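Local coordinates for protein isomerase/lactonizing enzyme (PDB 1RVK) that is of unknown function but belongs to the enolase superfamily and probably acts as a magnesium-dependent isomerase or lactonizing enzyme, at residues E158-K162 and R163-G167. Residues are numbered along the deposited sequence; the frame is centred on the assembly and turned at random.
Sequences ETLVK and RGYKG
Tyr165 N donates back to Leu160 O (3.2 Å) where helix 150-163 ends in a Schellman motif, the turn that carries the chain into barrel strand 167-171. Arg163 N still makes a helical bond to Thr159 O (3.1 Å), whereas Gly164 N divides itself weakly between Leu160 O and Val161 O. Gly164 turns the chain at positive phi (125°), where a CB would press against the preceding carbonyl oxygen. Past the glycine the chain swings sharply away from the helix axis, and a water donates to both Val161 O (2.9 Å) and Tyr165 O (2.7 Å), bridging the last turn to the departing loop.

Leu160 and Tyr165 form the buried apolar side of this turn, against Leu333 of strand 328-333. With CG beside the backbone N (chi1 -72°), the CD2-CE2 side of the Tyr165 ring crosses Leu160 obliquely, meeting CB and CD2, and its hydroxyl is hydrogen-bonded to Arg330. Arg163 leads away from the helix end: its guanidinium bonds to the carbonyl oxygens of Met353 and Asp354 and forms a salt bridge with Asp340. Leu160 CB lies 3.8 Å from Tyr165 CD2, while Leu160 O sits in the plane of the ring at its edge, 3.4 Å from that same CD2.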
# COMPACT_ATOMS: atom_id res chain seq x y z
N GLU A 158 -16.00 14.51 -7.37
CA GLU A 158 -15.89 15.85 -7.93
C GLU A 158 -14.85 16.65 -7.15
O GLU A 158 -14.05 17.39 -7.74
CB GLU A 158 -17.24 16.57 -7.85
CG GLU A 158 -18.30 15.99 -8.77
CD GLU A 158 -19.57 16.80 -8.77
OE1 GLU A 158 -19.52 18.00 -9.14
OE2 GLU A 158 -20.63 16.25 -8.41
N THR A 159 -14.85 16.48 -5.84
CA THR A 159 -13.90 17.18 -4.98
C THR A 159 -12.46 16.75 -5.28
O THR A 159 -11.55 17.58 -5.29
CB THR A 159 -14.21 16.91 -3.49
OG1 THR A 159 -15.49 17.48 -3.17
CG2 THR A 159 -13.15 17.52 -2.59
N LEU A 160 -12.26 15.46 -5.54
CA LEU A 160 -10.92 14.96 -5.84
C LEU A 160 -10.41 15.45 -7.19
O LEU A 160 -9.21 15.71 -7.35
CB LEU A 160 -10.91 13.43 -5.80
CG LEU A 160 -11.26 12.80 -4.44
CD1 LEU A 160 -11.27 11.29 -4.57
CD2 LEU A 160 -10.25 13.25 -3.37
N VAL A 161 -11.30 15.59 -8.16
CA VAL A 161 -10.90 16.08 -9.48
C VAL A 161 -10.46 17.53 -9.33
O VAL A 161 -9.46 17.95 -9.92
CB VAL A 161 -12.06 15.98 -10.50
CG1 VAL A 161 -11.70 16.71 -11.78
CG2 VAL A 161 -12.35 14.51 -10.81
N LYS A 162 -11.19 18.29 -8.52
CA LYS A 162 -10.85 19.68 -8.28
C LYS A 162 -9.46 19.78 -7.65
O LYS A 162 -8.69 20.69 -7.97
CB LYS A 162 -11.89 20.32 -7.35
CG LYS A 162 -11.67 21.80 -7.07
CD LYS A 162 -12.77 22.35 -6.16
CE LYS A 162 -12.56 23.84 -5.89
NZ LYS A 162 -11.26 24.11 -5.21
N ARG A 163 -9.14 18.84 -6.77
CA ARG A 163 -7.84 18.80 -6.10
C ARG A 163 -6.70 18.56 -7.08
O ARG A 163 -5.56 18.95 -6.83
CB ARG A 163 -7.83 17.71 -5.02
CG ARG A 163 -6.47 17.50 -4.35
CD ARG A 163 -6.01 18.72 -3.56
NE ARG A 163 -4.72 18.49 -2.92
CZ ARG A 163 -3.54 18.56 -3.54
NH1 ARG A 163 -3.48 18.86 -4.83
NH2 ARG A 163 -2.42 18.32 -2.87
N GLY A 164 -7.00 17.89 -8.19
CA GLY A 164 -5.97 17.64 -9.18
C GLY A 164 -5.76 16.19 -9.57
O GLY A 164 -5.03 15.91 -10.51
N TYR A 165 -6.40 15.26 -8.85
CA TYR A 165 -6.26 13.84 -9.16
C TYR A 165 -6.73 13.55 -10.58
O TYR A 165 -7.82 13.96 -10.97
CB TYR A 165 -7.08 13.01 -8.17
CG TYR A 165 -6.50 12.95 -6.77
CD1 TYR A 165 -5.39 12.15 -6.49
CD2 TYR A 165 -7.07 13.69 -5.73
CE1 TYR A 165 -4.86 12.09 -5.20
CE2 TYR A 165 -6.54 13.63 -4.43
CZ TYR A 165 -5.44 12.83 -4.18
OH TYR A 165 -4.91 12.75 -2.91
N LYS A 166 -5.91 12.83 -11.35
CA LYS A 166 -6.26 12.47 -12.72
C LYS A 166 -6.88 11.07 -12.77
O LYS A 166 -7.38 10.63 -13.81
CB LYS A 166 -5.02 12.52 -13.62
CG LYS A 166 -4.54 13.93 -13.95
CD LYS A 166 -3.30 13.87 -14.84
CE LYS A 166 -3.03 15.20 -15.54
NZ LYS A 166 -2.84 16.34 -14.61
N GLY A 167 -6.83 10.38 -11.63
CA GLY A 167 -7.40 9.05 -11.53
C GLY A 167 -8.07 8.91 -10.18
O GLY A 167 -7.67 9.57 -9.22
O HOH W 1 -8.06 16.46 -12.03